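Local structure of putative metal-dependent hydrolase (Parabacteroides distasonis ATCC 8503, 3KL7) at residues 202-207 with 226-231; 153-158 with 175-180; 130-135 with 164-169; 66-71 with 117-122. The protein binds two zinc ions in a metallo-beta-lactamase type fold and is probably a metal-dependent hydrolase whose substrate is not established. One frame throughout, in Å; residues are numbered along the deposited sequence.

Contact 1 (202-207 with 226-231); sequences PKILYP and GIDVRI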
loop_
_atom_site.group_PDB
_atom_site.type_symbol
_atom_site.label_atom_id
_atom_site.label_comp_id
_atom_site.label_asym_id
_atom_site.label_seq_id
_atom_site.Cartn_x
_atom_site.Cartn_y
_atom_site.Cartn_z
ATOM N N PRO A 202 11.414 7.606 -5.076
ATOM C CA PRO A 202 10.150 7.740 -5.752
ATOM C C PRO A 202 9.901 9.199 -6.113
ATOM O O PRO A 202 10.372 10.103 -5.412
ATOM C CB PRO A 202 9.145 7.250 -4.725
ATOM C CG PRO A 202 9.815 7.434 -3.417
ATOM C CD PRO A 202 11.259 7.214 -3.675
ATOM N N LYS A 203 9.195 9.433 -7.210
ATOM C CA LYS A 203 8.902 10.753 -7.611
ATOM C C LYS A 203 7.940 11.401 -6.610
ATOM O O LYS A 203 8.111 12.544 -6.243
ATOM C CB LYS A 203 8.335 10.757 -9.008
ATOM C CG LYS A 203 9.366 10.364 -10.080
ATOM C CD LYS A 203 8.703 9.939 -11.347
ATOM C CE LYS A 203 9.701 9.763 -12.473
ATOM N NZ LYS A 203 9.088 8.968 -13.591
ATOM N N ILE A 204 6.947 10.643 -6.165
ATOM C CA ILE A 204 5.947 11.144 -5.225
ATOM C C ILE A 204 5.866 10.222 -4.040
ATOM O O ILE A 204 5.812 9.020 -4.210
ATOM C CB ILE A 204 4.569 11.256 -5.905
ATOM C CG1 ILE A 204 4.597 12.411 -6.907
ATOM C CG2 ILE A 204 3.456 11.463 -4.854
ATOM C CD1 ILE A 204 3.665 12.261 -8.025
ATOM N N LEU A 205 5.879 10.790 -2.822
ATOM C CA LEU A 205 5.859 9.971 -1.599
ATOM C C LEU A 205 4.719 10.375 -0.706
ATOM O O LEU A 205 4.665 11.505 -0.242
ATOM C CB LEU A 205 7.201 10.100 -0.818
ATOM C CG LEU A 205 7.254 9.400 0.599
ATOM C CD1 LEU A 205 7.212 7.912 0.453
ATOM C CD2 LEU A 205 8.503 9.810 1.406
ATOM N N TYR A 206 3.809 9.439 -0.456
ATOM C CA TYR A 206 2.755 9.633 0.535
ATOM C C TYR A 206 3.098 8.850 1.809
ATOM O O TYR A 206 2.945 7.615 1.839
ATOM C CB TYR A 206 1.403 9.095 0.021
ATOM C CG TYR A 206 0.762 9.884 -1.117
ATOM C CD1 TYR A 206 -0.027 10.981 -0.859
ATOM C CD2 TYR A 206 0.927 9.492 -2.443
ATOM C CE1 TYR A 206 -0.619 11.693 -1.889
ATOM C CE2 TYR A 206 0.336 10.192 -3.472
ATOM C CZ TYR A 206 -0.437 11.291 -3.190
ATOM O OH TYR A 206 -1.029 11.997 -4.213
ATOM N N PRO A 207 3.542 9.545 2.868
ATOM C CA PRO A 207 3.574 8.827 4.118
ATOM C C PRO A 207 2.176 8.329 4.488
ATOM O O PRO A 207 1.199 9.082 4.385
ATOM C CB PRO A 207 4.041 9.891 5.124
ATOM C CG PRO A 207 3.872 11.160 4.455
ATOM C CD PRO A 207 4.030 10.912 3.017
ATOM N N GLY A 226 14.327 16.022 -3.934
ATOM C CA GLY A 226 13.624 16.031 -5.207
ATOM C C GLY A 226 12.365 15.167 -5.175
ATOM O O GLY A 226 11.705 15.005 -6.189
ATOM N N ILE A 227 12.028 14.625 -3.994
ATOM C CA ILE A 227 10.840 13.796 -3.825
ATOM C C ILE A 227 9.676 14.667 -3.316
ATOM O O ILE A 227 9.829 15.410 -2.355
ATOM C CB ILE A 227 11.081 12.673 -2.775
ATOM C CG1 ILE A 227 12.244 11.791 -3.170
ATOM C CG2 ILE A 227 9.802 11.815 -2.577
ATOM C CD1 ILE A 227 12.588 10.757 -2.107
ATOM N N ASP A 228 8.517 14.569 -3.957
ATOM C CA ASP A 228 7.346 15.321 -3.508
ATOM C C ASP A 228 6.663 14.545 -2.377
ATOM O O ASP A 228 5.965 13.571 -2.610
ATOM C CB ASP A 228 6.381 15.573 -4.663
ATOM C CG ASP A 228 5.124 16.367 -4.231
ATOM O OD1 ASP A 228 5.130 16.990 -3.117
ATOM O OD2 ASP A 228 4.128 16.365 -5.011
ATOM N N VAL A 229 6.901 14.977 -1.153
ATOM C CA VAL A 229 6.289 14.355 0.013
ATOM C C VAL A 229 4.933 15.002 0.183
ATOM O O VAL A 229 4.866 16.196 0.377
ATOM C CB VAL A 229 7.151 14.589 1.293
ATOM C CG1 VAL A 229 6.554 13.872 2.485
ATOM C CG2 VAL A 229 8.611 14.140 1.051
ATOM N N ARG A 230 3.855 14.211 0.076
ATOM C CA ARG A 230 2.481 14.741 0.172
ATOM C C ARG A 230 1.822 14.226 1.418
ATOM O O ARG A 230 1.676 13.015 1.591
ATOM C CB ARG A 230 1.653 14.323 -1.039
ATOM C CG ARG A 230 2.235 14.786 -2.382
ATOM C CD ARG A 230 1.363 14.367 -3.547
ATOM N NE ARG A 230 1.859 14.902 -4.807
ATOM C CZ ARG A 230 1.179 14.870 -5.960
ATOM N NH1 ARG A 230 -0.034 14.323 -6.015
ATOM N NH2 ARG A 230 1.710 15.390 -7.056
ATOM N N ILE A 231 1.427 15.130 2.293
ATOM C CA ILE A 231 0.777 14.745 3.548
ATOM C C ILE A 231 -0.753 14.677 3.378
ATOM O O ILE A 231 -1.404 15.655 2.999
ATOM C CB ILE A 231 1.128 15.729 4.709
ATOM C CG1 ILE A 231 2.639 15.894 4.818
ATOM C CG2 ILE A 231 0.569 15.227 6.036
ATOM C CD1 ILE A 231 3.368 14.607 4.960
HETATM O O HOH W 1 0.274 11.294 3.050
#
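Tyr206 OH is gripped by two residues. Arg230 donates to it from NH1 (NH1 to OH 3.1 Å), and Asp20 bonds the same hydroxyl through OD2. The bond from Arg230 is bent, 143° at the hydrogen, and the hydroxyl lies somewhat out of the guanidinium plane. The Tyr206 ring and the guanidinium are nearly perpendicular, with planes 80° apart. The extended arginine chain crosses the ring at a slant, with CB of Arg230 3.6 Å from Tyr206 CE1. Ile204 lies over one face of the guanidinium, with its CD1 3.8 Å from Arg230 NH2. At the edge sits Asp228, two residues earlier in the same segment. Its OD2 takes a nearly straight salt-bridge bond from Arg230 NE (2.7 Å). OD2 lies in the guanidinium plane, while NE approaches from above the carboxylate plane.

Beneath these side chains the backbones pair in parallel. Leu205 N donates to Asp228 O at 2.8 Å, and Leu205 O accepts from Arg230 N. Asp228 N adds a bond to Lys203 O. The other face of the sheet is apolar: Ile227 CG2 packs on Leu205 CB (3.6 Å), and Pro207 CG meets Ile231 CD1. Helix 217-221 packs on this face through Leu218, as expected for a beta-alpha-beta crossover. A water donates to both Pro207 O and Arg230 O where the strands part.

The guanidinium is thus fixed by an aspartate at its edge and a hydroxyl at NH1. The carboxylate of Asp228, with a weaker, longer contribution from Asp20, probably favours its positive charge.

Contact 2 (153-158 with 175-180); sequences DGLRVY and IDIAFL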
loop_
_atom_site.group_PDB
_atom_site.type_symbol
_atom_site.label_atom_id
_atom_site.label_comp_id
_atom_site.label_asym_id
_atom_site.label_seq_id
_atom_site.Cartn_x
_atom_site.Cartn_y
_atom_site.Cartn_z
ATOM N N ASP A 153 -0.432 1.011 -17.006
ATOM C CA ASP A 153 0.006 1.692 -18.228
ATOM C C ASP A 153 1.319 2.487 -17.972
ATOM O O ASP A 153 1.430 3.650 -18.321
ATOM C CB ASP A 153 -1.126 2.631 -18.706
ATOM C CG ASP A 153 -0.854 3.259 -20.059
ATOM O OD1 ASP A 153 -0.109 2.672 -20.874
ATOM O OD2 ASP A 153 -1.416 4.348 -20.318
ATOM N N GLY A 154 2.290 1.840 -17.330
ATOM C CA GLY A 154 3.603 2.459 -17.086
ATOM C C GLY A 154 3.731 3.205 -15.752
ATOM O O GLY A 154 4.837 3.478 -15.305
ATOM N N LEU A 155 2.605 3.544 -15.125
ATOM C CA LEU A 155 2.634 4.252 -13.846
ATOM C C LEU A 155 2.775 3.233 -12.738
ATOM O O LEU A 155 1.900 2.399 -12.564
ATOM C CB LEU A 155 1.344 5.054 -13.654
ATOM C CG LEU A 155 1.292 5.964 -12.443
ATOM C CD1 LEU A 155 2.126 7.166 -12.685
ATOM C CD2 LEU A 155 -0.135 6.368 -12.170
ATOM N N ARG A 156 3.880 3.309 -11.989
ATOM C CA ARG A 156 4.182 2.324 -10.928
ATOM C C ARG A 156 3.931 2.875 -9.537
ATOM O O ARG A 156 4.507 3.863 -9.143
ATOM C CB ARG A 156 5.634 1.814 -11.061
ATOM C CG ARG A 156 5.842 0.950 -12.339
ATOM C CD ARG A 156 7.314 0.760 -12.753
ATOM N NE ARG A 156 8.177 0.155 -11.725
ATOM C CZ ARG A 156 8.100 -1.116 -11.306
ATOM N NH1 ARG A 156 7.182 -1.933 -11.777
ATOM N NH2 ARG A 156 8.943 -1.557 -10.399
ATOM N N VAL A 157 3.052 2.216 -8.809
ATOM C CA VAL A 157 2.647 2.651 -7.466
ATOM C C VAL A 157 3.099 1.587 -6.495
ATOM O O VAL A 157 2.676 0.437 -6.597
ATOM C CB VAL A 157 1.111 2.803 -7.366
ATOM C CG1 VAL A 157 0.689 3.271 -5.965
ATOM C CG2 VAL A 157 0.600 3.751 -8.441
ATOM N N TYR A 158 3.979 1.961 -5.572
ATOM C CA TYR A 158 4.501 1.027 -4.554
ATOM C C TYR A 158 3.746 1.228 -3.258
ATOM O O TYR A 158 3.785 2.305 -2.677
ATOM C CB TYR A 158 5.999 1.265 -4.351
ATOM C CG TYR A 158 6.617 0.541 -3.163
ATOM C CD1 TYR A 158 6.288 -0.763 -2.871
ATOM C CD2 TYR A 158 7.556 1.168 -2.366
ATOM C CE1 TYR A 158 6.872 -1.435 -1.783
ATOM C CE2 TYR A 158 8.139 0.508 -1.265
ATOM C CZ TYR A 158 7.787 -0.791 -0.986
ATOM O OH TYR A 158 8.362 -1.446 0.097
ATOM N N ILE A 175 9.791 3.810 -9.555
ATOM C CA ILE A 175 8.560 3.982 -8.811
ATOM C C ILE A 175 8.083 5.422 -8.959
ATOM O O ILE A 175 8.797 6.351 -8.633
ATOM C CB ILE A 175 8.739 3.617 -7.327
ATOM C CG1 ILE A 175 9.202 2.136 -7.182
ATOM C CG2 ILE A 175 7.445 3.847 -6.559
ATOM C CD1 ILE A 175 8.158 1.071 -7.638
ATOM N N ASP A 176 6.879 5.598 -9.502
ATOM C CA ASP A 176 6.282 6.936 -9.643
ATOM C C ASP A 176 5.685 7.420 -8.310
ATOM O O ASP A 176 5.855 8.569 -7.927
ATOM C CB ASP A 176 5.191 6.922 -10.724
ATOM C CG ASP A 176 5.755 6.713 -12.125
ATOM O OD1 ASP A 176 6.243 7.704 -12.737
ATOM O OD2 ASP A 176 5.697 5.558 -12.624
ATOM N N ILE A 177 4.977 6.530 -7.627
ATOM C CA ILE A 177 4.263 6.888 -6.378
ATOM C C ILE A 177 4.511 5.833 -5.314
ATOM O O ILE A 177 4.407 4.665 -5.573
ATOM C CB ILE A 177 2.729 6.992 -6.606
ATOM C CG1 ILE A 177 2.400 8.064 -7.656
ATOM C CG2 ILE A 177 2.004 7.311 -5.250
ATOM C CD1 ILE A 177 1.078 7.840 -8.407
ATOM N N ALA A 178 4.843 6.259 -4.111
ATOM C CA ALA A 178 5.121 5.317 -3.050
ATOM C C ALA A 178 4.399 5.674 -1.801
ATOM O O ALA A 178 4.295 6.831 -1.442
ATOM C CB ALA A 178 6.653 5.218 -2.786
ATOM N N PHE A 179 3.897 4.657 -1.136
ATOM C CA PHE A 179 3.339 4.786 0.174
ATOM C C PHE A 179 4.230 4.045 1.145
ATOM O O PHE A 179 4.392 2.839 1.039
ATOM C CB PHE A 179 1.905 4.208 0.207
ATOM C CG PHE A 179 0.928 4.963 -0.675
ATOM C CD1 PHE A 179 0.892 4.733 -2.046
ATOM C CD2 PHE A 179 0.080 5.903 -0.141
ATOM C CE1 PHE A 179 0.019 5.427 -2.849
ATOM C CE2 PHE A 179 -0.789 6.600 -0.942
ATOM C CZ PHE A 179 -0.820 6.367 -2.295
ATOM N N LEU A 180 4.815 4.783 2.088
ATOM C CA LEU A 180 5.638 4.195 3.162
ATOM C C LEU A 180 4.983 4.416 4.527
ATOM O O LEU A 180 4.430 5.509 4.793
ATOM C CB LEU A 180 7.029 4.830 3.166
ATOM C CG LEU A 180 7.823 4.580 1.898
ATOM C CD1 LEU A 180 9.198 5.312 1.945
ATOM C CD2 LEU A 180 7.991 3.063 1.674
#
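This is a buried pairing of two parallel strands, 155-158 and 177-180, inside the mixed sheet of the C-terminal half of the chain. Their axes run 4.6 Å apart and only 4° from parallel. Tyr158 N donates to Ile177 O at 2.7 Å, and Tyr158 O accepts from Phe179 N at 2.8 Å. Both donors lie nearly along the C=O axis. Where the pairing starts, Arg156 O takes two N-H groups, from Asp176 and Ile177. The Ile177 bond is the straighter one.

The side chain of Asp176 extends the pairing by one bond. Its OD2 accepts from Arg156 N at 3.0 Å, in an almost straight bond on the anti side of the carboxylate. CG of Asp176 stands anti to its carbonyl carbon (chi1 -68°), which turns the carboxylate back to that N-H. Leu155 CD1 packs against Asp176 CB (3.6 Å), and Lys203 binds the other oxygen, OD1.

On one face Val157 lies beside Ile177, pointing the same way, and its CG1 meets the edge of the Phe179 ring at CE1 (3.8 Å). Tyr206 stacks on that ring. On the other face Tyr158 CB rests on Ile175 CG2 (3.7 Å), while its CE2 meets Leu180 CD2, the two side chains crossing at about a right angle. The Arg156 guanidinium meets Ile175 CD1 obliquely and makes its salt bridge to Glu125.

Asp176 therefore does two jobs: one oxygen accepts a strand N-H, much as a backbone carbonyl would, and the other pairs with a lysine. That lysine probably helps keep the carboxylate ionised.

Contact 3 (130-135 with 164-169); sequences YNTTPG and EDIPEM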
loop_
_atom_site.group_PDB
_atom_site.type_symbol
_atom_site.label_atom_id
_atom_site.label_comp_id
_atom_site.label_asym_id
_atom_site.label_seq_id
_atom_site.Cartn_x
_atom_site.Cartn_y
_atom_site.Cartn_z
ATOM N N TYR A 130 8.929 -6.199 6.095
ATOM C CA TYR A 130 9.243 -6.781 7.434
ATOM C C TYR A 130 10.078 -5.845 8.316
ATOM O O TYR A 130 10.649 -4.839 7.843
ATOM C CB TYR A 130 9.993 -8.106 7.284
ATOM C CG TYR A 130 11.317 -7.979 6.551
ATOM C CD1 TYR A 130 11.365 -7.976 5.156
ATOM C CD2 TYR A 130 12.522 -7.860 7.253
ATOM C CE1 TYR A 130 12.569 -7.857 4.476
ATOM C CE2 TYR A 130 13.727 -7.739 6.589
ATOM C CZ TYR A 130 13.748 -7.735 5.186
ATOM O OH TYR A 130 14.954 -7.615 4.507
ATOM N N ASN A 131 10.155 -6.187 9.599
ATOM C CA ASN A 131 10.868 -5.379 10.581
ATOM C C ASN A 131 12.326 -5.765 10.618
ATOM O O ASN A 131 12.671 -6.939 10.497
ATOM C CB ASN A 131 10.243 -5.561 11.969
ATOM C CG ASN A 131 8.910 -4.830 12.114
ATOM O OD1 ASN A 131 7.827 -5.433 11.952
ATOM N ND2 ASN A 131 8.975 -3.520 12.407
ATOM N N THR A 132 13.189 -4.779 10.789
ATOM C CA THR A 132 14.630 -5.038 10.857
ATOM C C THR A 132 15.178 -4.857 12.293
ATOM O O THR A 132 16.201 -5.430 12.642
ATOM C CB THR A 132 15.362 -4.134 9.912
ATOM O OG1 THR A 132 15.032 -2.774 10.218
ATOM C CG2 THR A 132 14.940 -4.435 8.460
ATOM N N THR A 133 14.476 -4.069 13.119
ATOM C CA THR A 133 14.913 -3.815 14.505
ATOM C C THR A 133 14.846 -5.097 15.347
ATOM O O THR A 133 13.827 -5.784 15.363
ATOM C CB THR A 133 14.034 -2.722 15.187
ATOM O OG1 THR A 133 14.062 -1.542 14.408
ATOM C CG2 THR A 133 14.535 -2.407 16.568
ATOM N N PRO A 134 15.933 -5.417 16.049
ATOM C CA PRO A 134 15.934 -6.625 16.880
ATOM C C PRO A 134 14.701 -6.687 17.770
ATOM O O PRO A 134 14.353 -5.702 18.389
ATOM C CB PRO A 134 17.203 -6.461 17.728
ATOM C CG PRO A 134 18.102 -5.626 16.913
ATOM C CD PRO A 134 17.202 -4.671 16.159
ATOM N N GLY A 135 14.037 -7.835 17.804
ATOM C CA GLY A 135 12.844 -8.003 18.639
ATOM C C GLY A 135 11.512 -7.603 17.975
ATOM O O GLY A 135 10.428 -7.970 18.470
ATOM N N GLU A 164 10.017 -1.908 7.800
ATOM C CA GLU A 164 11.012 -0.914 8.158
ATOM C C GLU A 164 11.857 -0.627 6.912
ATOM O O GLU A 164 11.509 -1.077 5.801
ATOM C CB GLU A 164 11.863 -1.399 9.376
ATOM C CG GLU A 164 11.198 -1.043 10.736
ATOM C CD GLU A 164 11.955 -1.559 11.943
ATOM O OE1 GLU A 164 11.894 -2.784 12.199
ATOM O OE2 GLU A 164 12.592 -0.721 12.661
ATOM N N ASP A 165 12.939 0.130 7.070
ATOM C CA ASP A 165 13.780 0.508 5.923
ATOM C C ASP A 165 14.653 -0.656 5.502
ATOM O O ASP A 165 15.870 -0.645 5.694
ATOM C CB ASP A 165 14.638 1.737 6.251
ATOM C CG ASP A 165 15.459 1.560 7.539
ATOM O OD1 ASP A 165 14.921 1.006 8.518
ATOM O OD2 ASP A 165 16.638 1.987 7.563
ATOM N N ILE A 166 14.028 -1.655 4.905
ATOM C CA ILE A 166 14.715 -2.898 4.574
ATOM C C ILE A 166 15.624 -2.715 3.359
ATOM O O ILE A 166 15.367 -1.840 2.520
ATOM C CB ILE A 166 13.703 -4.040 4.330
ATOM C CG1 ILE A 166 12.726 -3.690 3.171
ATOM C CG2 ILE A 166 12.944 -4.328 5.588
ATOM C CD1 ILE A 166 11.887 -4.869 2.714
ATOM N N PRO A 167 16.705 -3.541 3.259
ATOM C CA PRO A 167 17.705 -3.396 2.182
ATOM C C PRO A 167 17.171 -3.698 0.788
ATOM O O PRO A 167 17.761 -3.261 -0.204
ATOM C CB PRO A 167 18.812 -4.411 2.573
ATOM C CG PRO A 167 18.151 -5.396 3.416
ATOM C CD PRO A 167 17.044 -4.657 4.167
ATOM N N GLU A 168 16.072 -4.439 0.713
ATOM C CA GLU A 168 15.460 -4.761 -0.559
ATOM C C GLU A 168 14.819 -3.540 -1.220
ATOM O O GLU A 168 14.457 -3.585 -2.383
ATOM C CB GLU A 168 14.396 -5.861 -0.398
ATOM C CG GLU A 168 14.958 -7.261 -0.248
ATOM C CD GLU A 168 15.078 -7.702 1.199
ATOM O OE1 GLU A 168 15.204 -6.833 2.104
ATOM O OE2 GLU A 168 15.049 -8.929 1.432
HETATM N N MSE A 169 14.668 -2.460 -0.489
HETATM C CA MSE A 169 14.124 -1.270 -1.097
HETATM C C MSE A 169 15.078 -0.690 -2.147
HETATM O O MSE A 169 14.647 -0.040 -3.067
HETATM C CB MSE A 169 13.727 -0.246 -0.047
HETATM C CG MSE A 169 12.319 -0.463 0.448
HETATM SE SE MSE A 169 11.950 0.591 1.883
HETATM C CE MSE A 169 10.203 -0.091 2.389
#
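The ring of Tyr130 lies flat on Ile166. Ile166 CG2 sits over the ring centre, 3.6 Å from the centroid and 13° off the normal, a clear CH-pi contact. CD1 of the same isoleucine adds a touch at Tyr130 CE1. The phenol then reaches Glu168, whose carboxylate stands almost at right angles to the ring (82°). Tyr130 OH donates to Glu168 OE1 at 2.5 Å, on the syn lone pair of that oxygen. Arg142 pairs with the other oxygen, OE2. CG of Tyr130 is wedged between the backbone N and the carbonyl carbon, which turns the ring back over the 164-169 loop.

Glu164 is the second anchor. Its side chain is extended beyond CG and reaches across to the backbone of 131-133. Its OE1 collects three N-H groups, all out of the carboxylate plane: Thr132 N at 2.8 Å, Thr133 N at 3.0 Å, and Asn131 ND2. The Thr133 bond is the straightest, at 177°. The amide of Asn131 crosses the carboxylate, and the glutamate oxygen lies near the amide plane. Thr133 OG1 also approaches OE2, at a distance too short to trust in detail; Gln192 binds this oxygen as well. Between the two anchors, Glu164 N donates to Tyr130 O at 3.0 Å.

Asn131 OD1 bonds ND1 of His140, a ligand of one zinc ion. The asparagine, held by Glu164 and by the carbonyl of Tyr186, is thus a second-shell residue of the dinuclear zinc site, where loops at the strand ends carry the metal ligands of the metallo-beta-lactamase fold.

Contact 4 (66-71 with 117-122); sequences ADIILI and TSISYM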
loop_
_atom_site.group_PDB
_atom_site.type_symbol
_atom_site.label_atom_id
_atom_site.label_comp_id
_atom_site.label_asym_id
_atom_site.label_seq_id
_atom_site.Cartn_x
_atom_site.Cartn_y
_atom_site.Cartn_z
ATOM N N ALA A 66 -15.691 -3.461 -5.316
ATOM C CA ALA A 66 -14.322 -3.760 -5.711
ATOM C C ALA A 66 -14.251 -4.746 -6.875
ATOM O O ALA A 66 -14.874 -5.802 -6.849
ATOM C CB ALA A 66 -13.552 -4.322 -4.520
ATOM N N ASP A 67 -13.495 -4.392 -7.890
ATOM C CA ASP A 67 -13.073 -5.364 -8.883
ATOM C C ASP A 67 -11.910 -6.169 -8.304
ATOM O O ASP A 67 -11.734 -7.353 -8.617
ATOM C CB ASP A 67 -12.635 -4.667 -10.162
ATOM C CG ASP A 67 -13.801 -4.049 -10.918
ATOM O OD1 ASP A 67 -14.575 -4.805 -11.523
ATOM O OD2 ASP A 67 -13.936 -2.800 -10.906
ATOM N N ILE A 68 -11.129 -5.521 -7.448
ATOM C CA ILE A 68 -9.966 -6.135 -6.856
ATOM C C ILE A 68 -9.788 -5.692 -5.428
ATOM O O ILE A 68 -9.936 -4.507 -5.130
ATOM C CB ILE A 68 -8.677 -5.754 -7.636
ATOM C CG1 ILE A 68 -8.799 -6.219 -9.098
ATOM C CG2 ILE A 68 -7.419 -6.384 -6.964
ATOM C CD1 ILE A 68 -7.652 -5.770 -9.965
ATOM N N ILE A 69 -9.464 -6.652 -4.537
ATOM C CA ILE A 69 -9.088 -6.340 -3.152
ATOM C C ILE A 69 -7.697 -6.876 -2.881
ATOM O O ILE A 69 -7.431 -8.070 -3.036
ATOM C CB ILE A 69 -10.104 -6.935 -2.112
ATOM C CG1 ILE A 69 -11.536 -6.398 -2.402
ATOM C CG2 ILE A 69 -9.640 -6.605 -0.614
ATOM C CD1 ILE A 69 -12.629 -7.081 -1.628
ATOM N N LEU A 70 -6.806 -5.978 -2.503
ATOM C CA LEU A 70 -5.422 -6.313 -2.187
ATOM C C LEU A 70 -5.238 -6.335 -0.664
ATOM O O LEU A 70 -5.504 -5.337 -0.003
ATOM C CB LEU A 70 -4.495 -5.225 -2.730
ATOM C CG LEU A 70 -3.675 -5.472 -3.952
ATOM C CD1 LEU A 70 -2.867 -6.778 -3.811
ATOM C CD2 LEU A 70 -4.573 -5.509 -5.162
ATOM N N ILE A 71 -4.759 -7.439 -0.124
ATOM C CA ILE A 71 -4.374 -7.479 1.293
ATOM C C ILE A 71 -2.862 -7.638 1.444
ATOM O O ILE A 71 -2.271 -8.585 0.901
ATOM C CB ILE A 71 -5.050 -8.624 2.048
ATOM C CG1 ILE A 71 -6.556 -8.603 1.820
ATOM C CG2 ILE A 71 -4.723 -8.526 3.550
ATOM C CD1 ILE A 71 -7.200 -7.251 2.088
ATOM N N THR A 117 0.591 -11.062 -13.788
ATOM C CA THR A 117 0.258 -10.300 -14.960
ATOM C C THR A 117 -1.125 -10.675 -15.499
ATOM O O THR A 117 -1.441 -10.367 -16.655
ATOM C CB THR A 117 1.292 -10.563 -16.117
ATOM O OG1 THR A 117 1.389 -11.958 -16.366
ATOM C CG2 THR A 117 2.646 -10.028 -15.768
ATOM N N SER A 118 -1.947 -11.342 -14.676
ATOM C CA SER A 118 -3.226 -11.893 -15.155
ATOM C C SER A 118 -4.378 -10.872 -15.216
ATOM O O SER A 118 -5.351 -11.091 -15.936
ATOM C CB SER A 118 -3.639 -13.132 -14.357
ATOM O OG SER A 118 -3.746 -12.870 -13.004
ATOM N N ILE A 119 -4.262 -9.763 -14.474
ATOM C CA ILE A 119 -5.200 -8.629 -14.629
ATOM C C ILE A 119 -4.644 -7.745 -15.726
ATOM O O ILE A 119 -3.569 -7.170 -15.575
ATOM C CB ILE A 119 -5.324 -7.773 -13.345
ATOM C CG1 ILE A 119 -5.489 -8.647 -12.114
ATOM C CG2 ILE A 119 -6.524 -6.809 -13.467
ATOM C CD1 ILE A 119 -6.540 -9.680 -12.278
ATOM N N SER A 120 -5.380 -7.617 -16.821
ATOM C CA SER A 120 -4.841 -6.992 -18.021
ATOM C C SER A 120 -4.539 -5.511 -17.851
ATOM O O SER A 120 -3.748 -4.962 -18.602
ATOM C CB SER A 120 -5.790 -7.183 -19.192
ATOM O OG SER A 120 -6.980 -6.446 -18.994
ATOM N N TYR A 121 -5.170 -4.868 -16.861
ATOM C CA TYR A 121 -5.023 -3.422 -16.655
ATOM C C TYR A 121 -4.143 -3.069 -15.453
ATOM O O TYR A 121 -3.944 -1.890 -15.154
ATOM C CB TYR A 121 -6.407 -2.755 -16.501
ATOM C CG TYR A 121 -7.243 -3.286 -15.363
ATOM C CD1 TYR A 121 -7.057 -2.822 -14.059
ATOM C CD2 TYR A 121 -8.245 -4.235 -15.588
ATOM C CE1 TYR A 121 -7.844 -3.315 -12.981
ATOM C CE2 TYR A 121 -9.040 -4.736 -14.521
ATOM C CZ TYR A 121 -8.828 -4.267 -13.225
ATOM O OH TYR A 121 -9.597 -4.752 -12.171
HETATM N N MSE A 122 -3.614 -4.078 -14.766
HETATM C CA MSE A 122 -2.825 -3.822 -13.562
HETATM C C MSE A 122 -1.909 -4.971 -13.235
HETATM O O MSE A 122 -2.368 -6.028 -12.774
HETATM C CB MSE A 122 -3.733 -3.559 -12.363
HETATM C CG MSE A 122 -2.952 -3.242 -11.089
HETATM SE SE MSE A 122 -4.040 -2.993 -9.570
HETATM C CE MSE A 122 -4.516 -4.818 -9.267
#
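Ile68 lays its CD1 against Ile119, Tyr121 and Met122. The methyl meets Tyr121 from the opposite direction, with OH as its nearest atom (3.1 Å) and CZ next. Its approach to the ring is slanted. The CE methyl of Met122, a selenomethionine, reaches Ile68 CD1 tip to tip at 3.4 Å, closer than usual for two carbons. Ile119 CG2 also touches this methyl, at 3.8 Å from Ile68 CD1.

The side chain of Met122 leaves anti to its backbone N (chi1 -178°) and bends only at its end. That bend turns CE to Ile68, and also to Leu70 CD2, which it meets tip to tip at 4.2 Å. Tyr121 stands differently. CG lies between the backbone N and carbonyl carbon (chi1 59°), folding the ring over Ile119, whose CG2 is 3.4 Å above the ring plane toward the rim. A type I turn from Ile119 to Met122, with Met122 N bonded to Ile119 O, brings the three side chains to one side.

No hydrogen bond crosses between the segments. Asp67 touches Tyr121 OH only through CB (3.6 Å); its carboxylate forms a salt bridge with Lys89 and accepts from the backbone N of Ser48. His47 stacks on the Tyr121 ring, while Ile49, Leu150 and Phe152 pack on Met122.

Strand 68-71 of one sheet is thereby joined to the turn before strand 123-128 of the other by side chains alone. The join is apolar in the main, so its hold rests on shape and burial.

Overall arrangement
Contact 4 comes first along the chain and contact 1 last; contacts 2 and 3 interleave between them. Contacts 1 and 2 lie 11 Å apart between centres in one sheet, where strands 177-181 and 204-208 are neighbours. Together they describe its parallel part, from strand 155-159 to the edge strand 228-229. Contact 4 joins the 117-122 loop, between strands 115-116 and 123-128 of this sheet, to strand 68-71 of the other sheet, about 15 Å from contact 2 between centres. Contact 3 sits in loops near the zinc site, touching contact 2 through Met169. It lies about 27 Å from contact 4 between centres, on the opposite side of the chain's centre. The set thus spans sheet framework, intersheet packing and metal-site loops.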